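Local coordinates for trehalose-6-phosphate phosphatase (PDB 5DXL), which belongs to the trehalose-phosphatase family of the HAD clan, a group of proteins built on a Rossmann-like alpha/beta core domain, at residues V212-D217 with D223-L228; F92-Q95 with D100-N103. One frame throughout, in Å; residues are numbered along the deposited sequence.

Contact 1: residues V212-D217 with D223-L228; sequences VLCLGD and DMFRAL
Cys214 projects from strand 212-216 into the middle of three side chains, Met224, Phe225 and Leu228, on the face of helix 223-228, and most of the contact is apolar. Leu228 CD1 presses on Cys214 CB at 3.5 Å, closer than carbons usually pack, and both methyls of Leu228 also touch Val212 CG1, CD1 at 4.0 Å. With SG anti to the backbone N (chi1 175°), the Cys214 thiol extends toward the helix and meets Met224 CB at 3.6 Å. Met224, a selenomethionine, bends at chi3, which brings its terminal CE back against the strand, 3.7 Å from Leu215 O. Gly216 has no side chain on the flank where Met224 CE and Phe225 CZ approach the strand.

The second kind of contact is between sulfur and ring. Cys214 SG lies 5.0 Å from the centroid of the Phe225 ring, 71° off its normal, in an oblique sulfur-aromatic contact. Two backbone oxygens also border the ring: Gly216 O lies in its plane at the edge, 3.7 Å from Phe225 CZ, while Cys214 O approaches Phe225 CE1 obliquely. No hydrogen bond links strand to helix; van der Waals contacts of side chains with one another and with strand carbonyls hold the two together, across 9.0 Å between axes that run at 155°.

Strand 211-216 is flanked in the sheet by strands 21-25 and 238-243. Leu228 reaches both, touching Met24 and Ser240, and Met224 and Leu228 also pack on helix 190-199. The contact thus joins strand and helix of the beta-alpha-beta unit completed by strand 238-243.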
loop_
_atom_site.group_PDB
_atom_site.type_symbol
_atom_site.label_atom_id
_atom_site.label_comp_id
_atom_site.label_asym_id
_atom_site.label_seq_id
_atom_site.Cartn_x
_atom_site.Cartn_y
_atom_site.Cartn_z
ATOM N N VAL A 212 -0.127 -13.030 -9.661
ATOM C CA VAL A 212 -0.102 -11.875 -8.763
ATOM C C VAL A 212 -1.481 -11.246 -8.762
ATOM O O VAL A 212 -2.010 -10.918 -9.820
ATOM C CB VAL A 212 0.933 -10.814 -9.186
ATOM C CG1 VAL A 212 0.927 -9.654 -8.206
ATOM C CG2 VAL A 212 2.322 -11.435 -9.282
ATOM N N LEU A 213 -2.081 -11.120 -7.583
ATOM C CA LEU A 213 -3.339 -10.388 -7.446
ATOM C C LEU A 213 -3.115 -9.220 -6.516
ATOM O O LEU A 213 -2.719 -9.398 -5.358
ATOM C CB LEU A 213 -4.448 -11.288 -6.906
ATOM C CG LEU A 213 -5.796 -10.603 -6.609
ATOM C CD1 LEU A 213 -6.426 -9.982 -7.857
ATOM C CD2 LEU A 213 -6.765 -11.616 -6.009
ATOM N N CYS A 214 -3.363 -8.022 -7.028
ATOM C CA CYS A 214 -3.100 -6.803 -6.287
ATOM C C CYS A 214 -4.363 -5.972 -6.264
ATOM O O CYS A 214 -4.877 -5.615 -7.321
ATOM C CB CYS A 214 -1.949 -6.042 -6.934
ATOM S SG CYS A 214 -1.569 -4.427 -6.213
ATOM N N LEU A 215 -4.855 -5.685 -5.062
ATOM C CA LEU A 215 -6.159 -5.043 -4.874
ATOM C C LEU A 215 -6.069 -3.793 -4.015
ATOM O O LEU A 215 -5.432 -3.797 -2.956
ATOM C CB LEU A 215 -7.140 -6.027 -4.223
ATOM C CG LEU A 215 -7.736 -7.080 -5.167
ATOM C CD1 LEU A 215 -8.040 -8.374 -4.416
ATOM C CD2 LEU A 215 -9.014 -6.511 -5.757
ATOM N N GLY A 216 -6.740 -2.733 -4.454
ATOM C CA GLY A 216 -6.748 -1.489 -3.701
ATOM C C GLY A 216 -7.791 -0.537 -4.248
ATOM O O GLY A 216 -8.137 -0.599 -5.430
ATOM N N ASP A 217 -8.280 0.358 -3.391
ATOM C CA ASP A 217 -9.370 1.252 -3.776
ATOM C C ASP A 217 -8.967 2.702 -3.971
ATOM O O ASP A 217 -9.720 3.469 -4.562
ATOM C CB ASP A 217 -10.470 1.220 -2.719
ATOM C CG ASP A 217 -10.009 1.793 -1.395
ATOM O OD1 ASP A 217 -8.952 1.352 -0.908
ATOM O OD2 ASP A 217 -10.703 2.671 -0.838
ATOM N N ASP A 223 -0.296 3.381 -7.068
ATOM C CA ASP A 223 1.149 3.234 -7.234
ATOM C C ASP A 223 1.562 1.757 -7.253
ATOM O O ASP A 223 2.550 1.395 -7.893
ATOM C CB ASP A 223 1.895 4.006 -6.137
ATOM C CG ASP A 223 1.851 5.524 -6.351
ATOM O OD1 ASP A 223 1.824 5.975 -7.524
ATOM O OD2 ASP A 223 1.844 6.266 -5.343
HETATM N N MSE A 224 0.801 0.894 -6.570
HETATM C CA MSE A 224 1.034 -0.551 -6.655
HETATM C C MSE A 224 0.788 -1.032 -8.082
HETATM O O MSE A 224 1.573 -1.820 -8.613
HETATM C CB MSE A 224 0.133 -1.328 -5.688
HETATM C CG MSE A 224 0.391 -1.004 -4.230
HETATM SE SE MSE A 224 -0.387 -2.324 -3.021
HETATM C CE MSE A 224 -2.290 -1.973 -3.369
ATOM N N PHE A 225 -0.308 -0.569 -8.682
ATOM C CA PHE A 225 -0.660 -0.991 -10.040
ATOM C C PHE A 225 0.410 -0.517 -11.024
ATOM O O PHE A 225 0.817 -1.264 -11.916
ATOM C CB PHE A 225 -2.029 -0.449 -10.472
ATOM C CG PHE A 225 -3.143 -0.701 -9.486
ATOM C CD1 PHE A 225 -3.204 -1.871 -8.739
ATOM C CD2 PHE A 225 -4.141 0.253 -9.313
ATOM C CE1 PHE A 225 -4.242 -2.087 -7.827
ATOM C CE2 PHE A 225 -5.178 0.052 -8.409
ATOM C CZ PHE A 225 -5.236 -1.119 -7.665
ATOM N N ARG A 226 0.864 0.721 -10.840
ATOM C CA ARG A 226 1.957 1.270 -11.650
ATOM C C ARG A 226 3.200 0.411 -11.546
ATOM O O ARG A 226 3.834 0.090 -12.548
ATOM C CB ARG A 226 2.301 2.700 -11.223
ATOM C CG ARG A 226 1.381 3.740 -11.774
ATOM C CD ARG A 226 1.914 5.167 -11.561
ATOM N NE ARG A 226 0.858 6.118 -11.875
ATOM C CZ ARG A 226 0.004 6.606 -10.979
ATOM N NH1 ARG A 226 0.107 6.254 -9.705
ATOM N NH2 ARG A 226 -0.948 7.452 -11.354
ATOM N N ALA A 227 3.562 0.046 -10.321
ATOM C CA ALA A 227 4.752 -0.756 -10.111
ATOM C C ALA A 227 4.656 -2.108 -10.806
ATOM O O ALA A 227 5.636 -2.597 -11.367
ATOM C CB ALA A 227 5.007 -0.945 -8.612
ATOM N N LEU A 228 3.484 -2.732 -10.762
ATOM C CA LEU A 228 3.333 -4.040 -11.373
ATOM C C LEU A 228 3.409 -3.947 -12.895
ATOM O O LEU A 228 3.869 -4.876 -13.550
ATOM C CB LEU A 228 2.026 -4.692 -10.931
ATOM C CG LEU A 228 2.121 -5.288 -9.526
ATOM C CD1 LEU A 228 0.758 -5.777 -9.088
ATOM C CD2 LEU A 228 3.117 -6.431 -9.518
#

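Contact 2: residues F92-Q95 with D100-N103; sequences FIRQ and DWEN
Trp101 turns one face of its indole to Arg94, whose CB sits 3.7 Å from the centroid of the six-membered ring and only 9° off the normal, a CH-pi contact. At the edge of the indole, in its plane, lies the backbone C of Phe92, and Phe92 CB comes obliquely to Trp101 CE3 at 3.8 Å. The Phe92 ring and the Asn103 amide are inclined by 42°, with Asn103 ND2 3.6 Å from Phe92 CE1; Asn103 OD1 is held by the backbone N of Glu106.

Past the indole, Arg94 runs out with CG anti to its N (chi1 -176°) and then bends at chi3. Its guanidinium ends among the carbonyls of Gly78, Ile80 and Leu83, three acceptors that fix its orientation. Water 1 lies in the guanidinium plane at the edge, accepting from Arg94 NH1 and, weakly, from Trp101 NE1.

On the other face of the sheet, Ile93 and Glu102 lie side by side, CG2 of Ile93 touching CB of Glu102. Their backbones form two bonds: Ile93 N to Glu102 O at 3.0 Å and Glu102 N to Ile93 O at 2.8 Å, the latter nearly straight. Where the strands part, water 2 bridges Gln95 N and Asp100 O.

This is the antiparallel pairing of a beta hairpin, with Ile93-Glu102 a hydrogen-bonded pair and Phe92-Asn103 a non-hydrogen-bonded one. Strand 101-103 is one of the two outermost strands of the mixed sheet, and from this end the side chains of Trp101 and Arg94 pack on Asp74 of helix 70-77 and on Leu85 of strand 84-87.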
loop_
_atom_site.group_PDB
_atom_site.type_symbol
_atom_site.label_atom_id
_atom_site.label_comp_id
_atom_site.label_asym_id
_atom_site.label_seq_id
_atom_site.Cartn_x
_atom_site.Cartn_y
_atom_site.Cartn_z
ATOM N N PHE A 92 6.462 -0.019 9.127
ATOM C CA PHE A 92 6.623 -1.250 9.904
ATOM C C PHE A 92 6.312 -2.447 9.023
ATOM O O PHE A 92 5.310 -2.443 8.311
ATOM C CB PHE A 92 5.708 -1.266 11.125
ATOM C CG PHE A 92 6.125 -0.316 12.210
ATOM C CD1 PHE A 92 7.069 -0.684 13.145
ATOM C CD2 PHE A 92 5.572 0.952 12.281
ATOM C CE1 PHE A 92 7.458 0.204 14.148
ATOM C CE2 PHE A 92 5.953 1.843 13.281
ATOM C CZ PHE A 92 6.897 1.467 14.212
ATOM N N ILE A 93 7.170 -3.455 9.058
ATOM C CA ILE A 93 6.935 -4.639 8.241
ATOM C C ILE A 93 7.144 -5.909 9.054
ATOM O O ILE A 93 8.078 -6.005 9.855
ATOM C CB ILE A 93 7.843 -4.669 6.999
ATOM C CG1 ILE A 93 7.412 -5.772 6.038
ATOM C CG2 ILE A 93 9.302 -4.873 7.369
ATOM C CD1 ILE A 93 8.114 -5.702 4.703
ATOM N N ARG A 94 6.246 -6.870 8.858
ATOM C CA ARG A 94 6.412 -8.204 9.433
ATOM C C ARG A 94 6.366 -9.212 8.303
ATOM O O ARG A 94 5.367 -9.282 7.584
ATOM C CB ARG A 94 5.331 -8.514 10.473
ATOM C CG ARG A 94 5.554 -9.890 11.173
ATOM C CD ARG A 94 4.295 -10.454 11.902
ATOM N NE ARG A 94 3.324 -11.066 10.986
ATOM C CZ ARG A 94 2.209 -11.677 11.394
ATOM N NH1 ARG A 94 1.946 -11.742 12.702
ATOM N NH2 ARG A 94 1.349 -12.204 10.504
ATOM N N GLN A 95 7.447 -9.972 8.118
ATOM C CA GLN A 95 7.478 -10.998 7.079
ATOM C C GLN A 95 6.547 -12.149 7.449
ATOM O O GLN A 95 6.338 -12.423 8.628
ATOM C CB GLN A 95 8.899 -11.548 6.884
ATOM C CG GLN A 95 9.934 -10.550 6.372
ATOM C CD GLN A 95 9.653 -10.098 4.948
ATOM O OE1 GLN A 95 9.175 -10.870 4.113
ATOM N NE2 GLN A 95 9.958 -8.844 4.662
ATOM N N ASP A 100 8.827 -11.114 14.239
ATOM C CA ASP A 100 9.599 -9.878 14.353
ATOM C C ASP A 100 9.102 -8.777 13.425
ATOM O O ASP A 100 8.996 -8.967 12.215
ATOM C CB ASP A 100 11.078 -10.144 14.065
ATOM C CG ASP A 100 11.674 -11.193 14.988
ATOM O OD1 ASP A 100 11.295 -11.227 16.179
ATOM O OD2 ASP A 100 12.514 -11.988 14.515
ATOM N N TRP A 101 8.799 -7.625 14.007
ATOM C CA TRP A 101 8.490 -6.437 13.223
ATOM C C TRP A 101 9.752 -5.634 12.964
ATOM O O TRP A 101 10.542 -5.419 13.885
ATOM C CB TRP A 101 7.486 -5.564 13.953
ATOM C CG TRP A 101 6.086 -6.075 13.941
ATOM C CD1 TRP A 101 5.519 -6.948 14.824
ATOM C CD2 TRP A 101 5.064 -5.724 13.010
ATOM N NE1 TRP A 101 4.203 -7.159 14.495
ATOM C CE2 TRP A 101 3.901 -6.419 13.381
ATOM C CE3 TRP A 101 5.022 -4.886 11.889
ATOM C CZ2 TRP A 101 2.704 -6.294 12.679
ATOM C CZ3 TRP A 101 3.839 -4.775 11.188
ATOM C CH2 TRP A 101 2.696 -5.471 11.587
ATOM N N GLU A 102 9.947 -5.191 11.726
ATOM C CA GLU A 102 11.035 -4.267 11.453
ATOM C C GLU A 102 10.510 -2.843 11.387
ATOM O O GLU A 102 9.499 -2.572 10.730
ATOM C CB GLU A 102 11.765 -4.604 10.156
ATOM C CG GLU A 102 12.774 -3.506 9.794
ATOM C CD GLU A 102 13.818 -3.924 8.777
ATOM O OE1 GLU A 102 13.637 -4.963 8.109
ATOM O OE2 GLU A 102 14.825 -3.190 8.651
ATOM N N ASN A 103 11.204 -1.933 12.067
ATOM C CA ASN A 103 10.891 -0.516 12.012
ATOM C C ASN A 103 11.720 0.111 10.905
ATOM O O ASN A 103 12.895 0.426 11.098
ATOM C CB ASN A 103 11.186 0.151 13.364
ATOM C CG ASN A 103 10.749 1.605 13.419
ATOM O OD1 ASN A 103 10.643 2.285 12.399
ATOM N ND2 ASN A 103 10.490 2.088 14.631
HETATM O O HOH W 1 3.097 -10.392 14.910
HETATM O O HOH W 2 9.782 -9.860 9.822
HETATM O O HOH W 3 11.461 -7.466 7.018
#

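In the fold
Both contacts belong to the same mixed sheet, and along the chain they follow one another without nesting or crossing. Contact 2 comes first, closing the short turn between strands 92-94 and 101-103 and adding this hairpin antiparallel to the edge formed by strand 84-87. The chain then passes through the separate four-stranded antiparallel sheet and its helices before returning through helix 190-199 to strand 211-216. There contact 1 closes the loop into helix 222-229, in the parallel part of the sheet, beside strand 21-25. The two centres lie about 21 Å apart: contact 1 ties a helix to the interior of the sheet, whereas contact 2 completes its margin.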